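Local structure of urocanate hydratase (Paenibacillus sp. Soil724D2, 7NED) at residues Val135-Tyr140 and Ile400-His405; Leu343-Ile348 and Glu529-Glu534; Gly519-Ala524 and Lys538-Ile543. The protein probably catalyses the NAD+-dependent hydration of thiourocanate in bacterial ergothioneine breakdown, as a member of the urocanase family that also binds urocanate. All blocks are in the same frame, centred on the assembly; numbering follows the deposited sequence.

Interaction 1 of 3, residues Val135-Tyr140 and Ile400-His405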
loop_
_atom_site.group_PDB
_atom_site.type_symbol
_atom_site.label_atom_id
_atom_site.label_comp_id
_atom_site.label_asym_id
_atom_site.label_seq_id
_atom_site.Cartn_x
_atom_site.Cartn_y
_atom_site.Cartn_z
ATOM N N VAL A 135 19.664 6.808 13.827
ATOM C CA VAL A 135 19.612 5.434 14.294
ATOM C C VAL A 135 20.388 5.233 15.592
ATOM O O VAL A 135 20.363 4.132 16.157
ATOM C CB VAL A 135 20.124 4.465 13.198
ATOM C CG1 VAL A 135 21.656 4.532 13.073
ATOM C CG2 VAL A 135 19.661 3.033 13.440
ATOM N N ILE A 136 21.077 6.252 16.096
ATOM C CA ILE A 136 22.030 5.947 17.166
ATOM C C ILE A 136 21.313 5.570 18.468
ATOM O O ILE A 136 21.763 4.670 19.180
ATOM C CB ILE A 136 23.049 7.086 17.366
ATOM C CG1 ILE A 136 24.129 6.634 18.347
ATOM C CG2 ILE A 136 22.401 8.348 17.867
ATOM C CD1 ILE A 136 25.144 7.711 18.594
ATOM N N GLN A 137 20.166 6.183 18.784
ATOM C CA GLN A 137 19.528 5.808 20.051
ATOM C C GLN A 137 18.954 4.404 19.987
ATOM O O GLN A 137 18.977 3.680 20.986
ATOM C CB GLN A 137 18.402 6.766 20.463
ATOM C CG GLN A 137 17.902 6.339 21.865
ATOM C CD GLN A 137 16.877 7.282 22.517
ATOM O OE1 GLN A 137 16.452 8.271 21.939
ATOM N NE2 GLN A 137 16.468 6.941 23.737
ATOM N N GLY A 138 18.395 4.019 18.842
ATOM C CA GLY A 138 17.924 2.646 18.671
ATOM C C GLY A 138 19.027 1.638 18.940
ATOM O O GLY A 138 18.853 0.684 19.687
ATOM N N THR A 139 20.187 1.859 18.349
ATOM C CA THR A 139 21.291 0.922 18.541
ATOM C C THR A 139 21.754 0.915 19.993
ATOM O O THR A 139 22.041 -0.142 20.575
ATOM C CB THR A 139 22.436 1.321 17.604
ATOM O OG1 THR A 139 21.908 1.406 16.260
ATOM C CG2 THR A 139 23.572 0.297 17.649
ATOM N N TYR A 140 21.846 2.090 20.592
ATOM C CA TYR A 140 22.202 2.167 21.997
ATOM C C TYR A 140 21.175 1.417 22.861
ATOM O O TYR A 140 21.548 0.664 23.779
ATOM C CB TYR A 140 22.352 3.644 22.358
ATOM C CG TYR A 140 22.462 3.949 23.829
ATOM C CD1 TYR A 140 21.358 4.332 24.557
ATOM C CD2 TYR A 140 23.693 3.842 24.488
ATOM C CE1 TYR A 140 21.463 4.612 25.922
ATOM C CE2 TYR A 140 23.802 4.112 25.836
ATOM C CZ TYR A 140 22.693 4.506 26.544
ATOM O OH TYR A 140 22.788 4.781 27.883
ATOM N N ILE A 400 17.639 12.956 17.894
ATOM C CA ILE A 400 16.865 11.721 18.009
ATOM C C ILE A 400 16.423 11.578 19.457
ATOM O O ILE A 400 17.198 11.857 20.395
ATOM C CB ILE A 400 17.671 10.492 17.553
ATOM C CG1 ILE A 400 16.792 9.226 17.563
ATOM C CG2 ILE A 400 18.870 10.297 18.417
ATOM C CD1 ILE A 400 15.676 9.270 16.398
ATOM N N GLY A 401 15.168 11.157 19.661
ATOM C CA GLY A 401 14.742 10.975 21.038
ATOM C C GLY A 401 13.521 10.086 21.084
ATOM O O GLY A 401 12.449 10.480 20.619
ATOM N N TRP A 402 13.678 8.865 21.584
ATOM C CA TRP A 402 12.589 7.896 21.535
ATOM C C TRP A 402 11.541 8.268 22.564
ATOM O O TRP A 402 11.828 8.351 23.766
ATOM C CB TRP A 402 13.107 6.480 21.788
ATOM C CG TRP A 402 13.787 5.899 20.608
ATOM C CD1 TRP A 402 14.740 6.496 19.836
ATOM C CD2 TRP A 402 13.578 4.590 20.060
ATOM N NE1 TRP A 402 15.137 5.637 18.835
ATOM C CE2 TRP A 402 14.426 4.466 18.943
ATOM C CE3 TRP A 402 12.747 3.515 20.404
ATOM C CZ2 TRP A 402 14.467 3.294 18.138
ATOM C CZ3 TRP A 402 12.770 2.361 19.599
ATOM C CH2 TRP A 402 13.634 2.261 18.486
ATOM N N PHE A 403 10.318 8.472 22.082
ATOM C CA PHE A 403 9.195 8.863 22.894
ATOM C C PHE A 403 8.009 7.988 22.502
ATOM O O PHE A 403 7.901 7.542 21.352
ATOM C CB PHE A 403 8.842 10.350 22.674
ATOM C CG PHE A 403 9.694 11.308 23.472
ATOM C CD1 PHE A 403 9.530 11.414 24.838
ATOM C CD2 PHE A 403 10.603 12.152 22.848
ATOM C CE1 PHE A 403 10.270 12.320 25.602
ATOM C CE2 PHE A 403 11.348 13.066 23.615
ATOM C CZ PHE A 403 11.162 13.146 24.986
ATOM N N GLY A 404 7.085 7.783 23.443
ATOM C CA GLY A 404 5.886 7.025 23.169
ATOM C C GLY A 404 4.622 7.867 23.073
ATOM O O GLY A 404 4.646 9.087 22.844
ATOM N N HIS A 405 3.486 7.198 23.273
ATOM C CA HIS A 405 2.193 7.818 23.017
ATOM C C HIS A 405 1.930 8.939 24.013
ATOM O O HIS A 405 2.038 8.748 25.228
ATOM C CB HIS A 405 1.082 6.766 23.105
ATOM C CG HIS A 405 -0.278 7.320 22.835
ATOM N ND1 HIS A 405 -0.719 7.619 21.563
ATOM C CD2 HIS A 405 -1.282 7.670 23.673
ATOM C CE1 HIS A 405 -1.939 8.119 21.628
ATOM N NE2 HIS A 405 -2.310 8.148 22.896
HETATM O O HOH W 1 13.843 7.379 25.336
HETATM O O HOH W 2 17.118 5.524 16.726
#
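The first turns of helix 133-150, in the Rossmann-like domain, pass beside the loop that leaves edge strand 398-400 of the eight-stranded mixed sheet, with Gln137 and Ile400 closest in backbone, 6.8 Å between their CA atoms. It is a buried seam between the Rossmann-like and C-terminal domains, close to the bound urocanate, about 6 Å from the Ile400 side chain. Gln137 is its main polar residue, set against Trp402. With CG anti to the backbone N (chi1 -175°) and the chain extended beyond, its amide reaches the loop backbone, where Trp402 N donates to OE1 of Gln137 at 2.9 Å. The donor stands above the carbonyl plane, 41° out of it. Water 1 accepts a hydrogen bond from Gln137 NE2 and donates one to Trp402 O; the amide thus holds Trp402 N directly and Trp402 O through the water, which sets which way round it lies, and NE2 also makes a weak bond to Glu141. Amide and indole planes lie 56° apart, the indole CD1 of Trp402 resting 3.2 Å from Gln137 OE1. On the strand side Ile400 CG2 packs against Ile136 CG2 at 4.1 Å. Gly138, lacking a side chain, lets the indole approach the helix backbone closely, its CA 3.6 Å from Trp402 CZ2. At the indole edge, in the ring plane, water 2 accepts from Trp402 NE1 and from Gly138 N, each at 2.9 Å.

Interaction 2 of 3, residues Leu343-Ile348 and Glu529-Glu534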
loop_
_atom_site.group_PDB
_atom_site.type_symbol
_atom_site.label_atom_id
_atom_site.label_comp_id
_atom_site.label_asym_id
_atom_site.label_seq_id
_atom_site.Cartn_x
_atom_site.Cartn_y
_atom_site.Cartn_z
ATOM N N LEU A 343 9.260 -1.806 23.559
ATOM C CA LEU A 343 9.077 -0.385 23.297
ATOM C C LEU A 343 8.035 -0.164 22.198
ATOM O O LEU A 343 7.108 0.647 22.338
ATOM C CB LEU A 343 10.419 0.212 22.888
ATOM C CG LEU A 343 11.527 0.130 23.968
ATOM C CD1 LEU A 343 12.822 0.667 23.430
ATOM C CD2 LEU A 343 11.081 0.917 25.201
ATOM N N PHE A 344 8.194 -0.856 21.073
ATOM C CA PHE A 344 7.237 -0.715 19.988
ATOM C C PHE A 344 5.813 -0.982 20.465
ATOM O O PHE A 344 4.865 -0.344 19.989
ATOM C CB PHE A 344 7.595 -1.670 18.841
ATOM C CG PHE A 344 8.963 -1.419 18.240
ATOM C CD1 PHE A 344 9.472 -0.136 18.149
ATOM C CD2 PHE A 344 9.723 -2.469 17.750
ATOM C CE1 PHE A 344 10.720 0.097 17.572
ATOM C CE2 PHE A 344 10.968 -2.239 17.164
ATOM C CZ PHE A 344 11.468 -0.947 17.102
ATOM N N ALA A 345 5.647 -1.895 21.422
ATOM C CA ALA A 345 4.321 -2.262 21.888
ATOM C C ALA A 345 3.617 -1.107 22.586
ATOM O O ALA A 345 2.379 -1.108 22.663
ATOM C CB ALA A 345 4.413 -3.478 22.801
ATOM N N ARG A 346 4.354 -0.098 23.031
ATOM C CA ARG A 346 3.764 1.125 23.564
ATOM C C ARG A 346 3.940 2.286 22.614
ATOM O O ARG A 346 3.738 3.446 23.010
ATOM C CB ARG A 346 4.369 1.472 24.936
ATOM C CG ARG A 346 4.178 0.418 26.008
ATOM C CD ARG A 346 4.571 0.930 27.425
ATOM N NE ARG A 346 4.410 -0.154 28.409
ATOM C CZ ARG A 346 3.360 -0.305 29.219
ATOM N NH1 ARG A 346 2.372 0.579 29.225
ATOM N NH2 ARG A 346 3.311 -1.344 30.048
ATOM N N ALA A 347 4.342 1.999 21.375
ATOM C CA ALA A 347 4.603 3.015 20.356
ATOM C C ALA A 347 5.697 3.976 20.805
ATOM O O ALA A 347 5.728 5.130 20.378
ATOM C CB ALA A 347 3.329 3.786 19.974
ATOM N N ILE A 348 6.595 3.515 21.676
ATOM C CA ILE A 348 7.841 4.253 21.882
ATOM C C ILE A 348 8.730 4.012 20.670
ATOM O O ILE A 348 8.976 2.860 20.275
ATOM C CB ILE A 348 8.519 3.812 23.186
ATOM C CG1 ILE A 348 7.554 3.996 24.364
ATOM C CG2 ILE A 348 9.822 4.631 23.414
ATOM C CD1 ILE A 348 7.876 3.155 25.606
ATOM N N GLU A 529 0.558 -7.556 25.937
ATOM C CA GLU A 529 0.004 -7.036 27.179
ATOM C C GLU A 529 0.492 -5.619 27.482
ATOM O O GLU A 529 -0.241 -4.828 28.093
ATOM C CB GLU A 529 0.349 -8.024 28.290
ATOM C CG GLU A 529 -0.436 -7.858 29.533
ATOM C CD GLU A 529 -1.902 -7.662 29.271
ATOM O OE1 GLU A 529 -2.490 -6.955 30.104
ATOM O OE2 GLU A 529 -2.451 -8.216 28.284
ATOM N N GLU A 530 1.731 -5.274 27.085
ATOM C CA GLU A 530 2.186 -3.892 27.231
ATOM C C GLU A 530 1.258 -2.929 26.500
ATOM O O GLU A 530 0.985 -1.820 26.974
ATOM C CB GLU A 530 3.622 -3.742 26.696
ATOM C CG GLU A 530 4.661 -4.714 27.260
ATOM C CD GLU A 530 4.860 -6.048 26.472
ATOM O OE1 GLU A 530 3.898 -6.620 25.833
ATOM O OE2 GLU A 530 6.033 -6.524 26.497
ATOM N N SER A 531 0.780 -3.339 25.334
ATOM C CA SER A 531 -0.146 -2.524 24.541
ATOM C C SER A 531 -1.493 -2.378 25.246
ATOM O O SER A 531 -2.079 -1.293 25.309
ATOM C CB SER A 531 -0.356 -3.223 23.221
ATOM O OG SER A 531 0.858 -3.304 22.552
ATOM N N ALA A 532 -2.015 -3.480 25.763
ATOM C CA ALA A 532 -3.292 -3.397 26.457
ATOM C C ALA A 532 -3.168 -2.510 27.690
ATOM O O ALA A 532 -4.079 -1.726 28.008
ATOM C CB ALA A 532 -3.782 -4.811 26.805
ATOM N N ASP A 533 -2.011 -2.572 28.366
ATOM C CA ASP A 533 -1.771 -1.646 29.458
ATOM C C ASP A 533 -1.720 -0.207 28.968
ATOM O O ASP A 533 -2.307 0.696 29.580
ATOM C CB ASP A 533 -0.466 -2.024 30.157
ATOM C CG ASP A 533 -0.230 -1.210 31.400
ATOM O OD1 ASP A 533 0.715 -0.389 31.401
ATOM O OD2 ASP A 533 -0.997 -1.406 32.363
ATOM N N GLU A 534 -1.000 0.034 27.873
ATOM C CA GLU A 534 -0.916 1.390 27.349
ATOM C C GLU A 534 -2.283 1.915 26.962
ATOM O O GLU A 534 -2.583 3.087 27.215
ATOM C CB GLU A 534 0.028 1.451 26.150
ATOM C CG GLU A 534 0.400 2.876 25.708
ATOM C CD GLU A 534 1.314 3.646 26.712
ATOM O OE1 GLU A 534 1.537 4.866 26.474
ATOM O OE2 GLU A 534 1.805 3.052 27.722
HETATM O O HOH W 3 3.745 4.964 25.067
#
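Glu530 opens the contact from helix 529-538: its CB lies 4.0 Å from Ala345 CB, while the chain, bent at chi2, carries the carboxylate away. Its carbonyl does more, because Glu530 O sits over the centre of the Arg346 guanidinium, 3.5 Å above the plane. One residue on, Ser531 OG donates to Ala345 O at 2.7 Å, the donor tilted 20° from the carbonyl plane; Ala345 and Ser531 are also the closest pair in backbone, and the serine is buried. Asp533 meets the guanidinium at its edge. Its OD1 accepts from both Arg346 NH1, at 2.9 Å through the anti lone pair, and Arg346 NH2, at 3.1 Å from above the carboxylate plane, so two nitrogens hold one oxygen end-on. Glu534 follows, its chi1 of -168° turning CG away from the backbone nitrogen and a bend at chi2 returning OE2 to Arg346 NH1, 2.9 Å away, in the guanidinium plane and nearly in line with the C-O bond. NH1 therefore serves both acids, whose carboxylates stand almost perpendicular to the guanidinium. The other oxygen, Glu534 OE1, binds Lys538 in a salt bridge and accepts a hydrogen bond from water 3, which also donates to Arg346 O. Arg346 belongs to the turn that closes helix 335-344 in a Schellman motif: Ala347, with positive phi, is the C-prime residue, Ile348 N returns to Leu343 O and Ala347 N to Phe344 O. The whole is a salt-bridge network joining a capped helix terminus to a neighbouring helix.

Interaction 3 of 3, residues Gly519-Ala524 and Lys538-Ile543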
loop_
_atom_site.group_PDB
_atom_site.type_symbol
_atom_site.label_atom_id
_atom_site.label_comp_id
_atom_site.label_asym_id
_atom_site.label_seq_id
_atom_site.Cartn_x
_atom_site.Cartn_y
_atom_site.Cartn_z
ATOM N N GLY A 519 -0.214 2.863 16.434
ATOM C CA GLY A 519 0.889 1.995 16.813
ATOM C C GLY A 519 0.579 1.130 18.020
ATOM O O GLY A 519 0.803 -0.087 17.999
ATOM N N VAL A 520 0.057 1.742 19.091
ATOM C CA VAL A 520 -0.327 0.941 20.261
ATOM C C VAL A 520 -1.385 -0.083 19.878
ATOM O O VAL A 520 -1.314 -1.248 20.271
ATOM C CB VAL A 520 -0.837 1.826 21.406
ATOM C CG1 VAL A 520 -1.252 0.918 22.583
ATOM C CG2 VAL A 520 0.262 2.802 21.818
ATOM N N LEU A 521 -2.394 0.343 19.127
ATOM C CA LEU A 521 -3.467 -0.603 18.825
ATOM C C LEU A 521 -2.984 -1.733 17.940
ATOM O O LEU A 521 -3.513 -2.847 18.031
ATOM C CB LEU A 521 -4.665 0.087 18.169
ATOM C CG LEU A 521 -5.452 1.081 19.009
ATOM C CD1 LEU A 521 -6.803 1.363 18.392
ATOM C CD2 LEU A 521 -5.651 0.480 20.416
ATOM N N ARG A 522 -1.988 -1.486 17.074
ATOM C CA ARG A 522 -1.491 -2.578 16.236
ATOM C C ARG A 522 -0.904 -3.699 17.089
ATOM O O ARG A 522 -1.116 -4.883 16.801
ATOM C CB ARG A 522 -0.445 -2.050 15.241
ATOM C CG ARG A 522 -0.038 -3.043 14.196
ATOM C CD ARG A 522 1.209 -3.853 14.621
ATOM N NE ARG A 522 1.445 -4.874 13.623
ATOM C CZ ARG A 522 0.823 -6.045 13.606
ATOM N NH1 ARG A 522 -0.065 -6.346 14.557
ATOM N NH2 ARG A 522 1.080 -6.919 12.634
ATOM N N TYR A 523 -0.126 -3.347 18.120
ATOM C CA TYR A 523 0.425 -4.352 19.018
ATOM C C TYR A 523 -0.637 -4.862 19.985
ATOM O O TYR A 523 -0.631 -6.045 20.331
ATOM C CB TYR A 523 1.672 -3.795 19.759
ATOM C CG TYR A 523 2.811 -3.804 18.781
ATOM C CD1 TYR A 523 3.603 -4.930 18.645
ATOM C CD2 TYR A 523 2.976 -2.759 17.860
ATOM C CE1 TYR A 523 4.587 -5.007 17.663
ATOM C CE2 TYR A 523 3.959 -2.828 16.868
ATOM C CZ TYR A 523 4.749 -3.958 16.773
ATOM O OH TYR A 523 5.742 -4.056 15.820
ATOM N N ALA A 524 -1.574 -4.012 20.397
ATOM C CA ALA A 524 -2.678 -4.513 21.215
ATOM C C ALA A 524 -3.463 -5.581 20.469
ATOM O O ALA A 524 -3.774 -6.642 21.026
ATOM C CB ALA A 524 -3.601 -3.366 21.624
ATOM N N LYS A 538 -3.757 5.397 28.611
ATOM C CA LYS A 538 -3.856 6.601 27.779
ATOM C C LYS A 538 -5.231 6.765 27.144
ATOM O O LYS A 538 -5.413 7.662 26.315
ATOM C CB LYS A 538 -2.790 6.588 26.687
ATOM C CG LYS A 538 -1.372 6.333 27.190
ATOM C CD LYS A 538 -0.811 7.567 27.910
ATOM C CE LYS A 538 0.521 7.270 28.588
ATOM N NZ LYS A 538 1.637 7.370 27.645
ATOM N N ASP A 539 -6.194 5.926 27.532
ATOM C CA ASP A 539 -7.583 6.019 27.071
ATOM C C ASP A 539 -7.663 6.009 25.553
ATOM O O ASP A 539 -8.450 6.737 24.939
ATOM C CB ASP A 539 -8.284 7.234 27.658
ATOM C CG ASP A 539 -8.309 7.203 29.195
ATOM O OD1 ASP A 539 -8.036 8.254 29.829
ATOM O OD2 ASP A 539 -8.633 6.129 29.766
ATOM N N ILE A 540 -6.852 5.149 24.943
ATOM C CA ILE A 540 -6.949 4.936 23.504
ATOM C C ILE A 540 -8.209 4.135 23.224
ATOM O O ILE A 540 -8.514 3.164 23.926
ATOM C CB ILE A 540 -5.703 4.211 22.988
ATOM C CG1 ILE A 540 -4.439 4.971 23.445
ATOM C CG2 ILE A 540 -5.785 4.095 21.443
ATOM C CD1 ILE A 540 -3.073 4.341 22.994
ATOM N N ARG A 541 -8.956 4.526 22.199
ATOM C CA ARG A 541 -10.271 3.904 21.982
ATOM C C ARG A 541 -10.094 2.651 21.125
ATOM O O ARG A 541 -10.291 2.632 19.910
ATOM C CB ARG A 541 -11.227 4.917 21.391
ATOM C CG ARG A 541 -11.386 6.108 22.306
ATOM C CD ARG A 541 -12.273 7.191 21.725
ATOM N NE ARG A 541 -13.611 6.657 21.530
ATOM C CZ ARG A 541 -14.577 7.290 20.870
ATOM N NH1 ARG A 541 -14.332 8.476 20.312
ATOM N NH2 ARG A 541 -15.775 6.730 20.754
ATOM N N TRP A 542 -9.687 1.586 21.796
ATOM C CA TRP A 542 -9.550 0.266 21.200
ATOM C C TRP A 542 -10.927 -0.408 21.129
ATOM O O TRP A 542 -11.560 -0.655 22.157
ATOM C CB TRP A 542 -8.569 -0.547 22.051
ATOM C CG TRP A 542 -8.153 -1.866 21.511
ATOM C CD1 TRP A 542 -8.304 -2.315 20.242
ATOM C CD2 TRP A 542 -7.524 -2.919 22.247
ATOM N NE1 TRP A 542 -7.800 -3.593 20.132
ATOM C CE2 TRP A 542 -7.325 -3.986 21.359
ATOM C CE3 TRP A 542 -7.122 -3.065 23.587
ATOM C CZ2 TRP A 542 -6.740 -5.189 21.750
ATOM C CZ3 TRP A 542 -6.510 -4.257 23.974
ATOM C CH2 TRP A 542 -6.312 -5.292 23.064
ATOM N N ILE A 543 -11.384 -0.721 19.929
ATOM C CA ILE A 543 -12.686 -1.370 19.759
ATOM C C ILE A 543 -12.609 -2.850 20.119
ATOM O O ILE A 543 -11.708 -3.576 19.677
ATOM C CB ILE A 543 -13.182 -1.180 18.320
ATOM C CG1 ILE A 543 -13.314 0.310 18.033
ATOM C CG2 ILE A 543 -14.486 -1.937 18.118
ATOM C CD1 ILE A 543 -13.782 0.651 16.577
#
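Apolar packing and one CH-pi contact join Leu521 and its helix neighbours to Ile540 and Trp542. The apolar part begins at Val520, whose CB meets Ile540 CD1 at 3.7 Å; CG1 and CG2 of the valine lie only slightly farther from the same methyl, which therefore nests in the valine fork. Leu521 serves two partners with one methyl: its CD2 is 3.8 Å from Ile540 CG2 and 3.5 Å from Trp542 CB. Leucine and tryptophan slide past each other in opposite directions, as do leucine and isoleucine, and CD2 of the leucine touches both. The aromatic part belongs to Trp542. A chi1 of -172° puts the indole opposite its own backbone nitrogen and across to the helix, where Ala524 CB stands over the face, 3.6 Å from the centroid of the six-membered ring of Trp542 and 10° off its normal. The carbonyl of Ala524 comes near as well, with its O 3.4 Å from Trp542 CZ2. In the backbone, Asp539 has positive phi and closes helix 529-538 in a Schellman motif, and Arg541 is the centre of an inverse gamma turn, with Trp542 N bonded to Ile540 O. Together these turns carry the tail along helix 502-525 in the same sense as the helix. There the tail lies between that helix and the second subunit, with Arg541 salt-bridged to Glu69 of the second subunit and Trp542 packed on Ile79 in strand 77-83 of that chain.

In the fold
Interaction 1 is the buried one, joining the Rossmann-like and C-terminal domains near the urocanate site, and uses an amide and two bridging waters. Interactions 2 and 3 lie farther out, in the C-terminal part of the chain, and are partly buried. Both involve helix 529-538 or its continuation: interaction 2 uses its first turns and charged pairs, interaction 3 the tail that follows it, packed on helix 502-525 by apolar and aromatic contacts, with the tail also lying against the second subunit. Ser531 packs on Tyr523 and Ala524, tying these two together. Trp402 and Gly404 pack on Phe344 and Ile348, while His405 O probably accepts a hydrogen bond from Lys538 NZ, so 400-405 connects interaction 1 to both others.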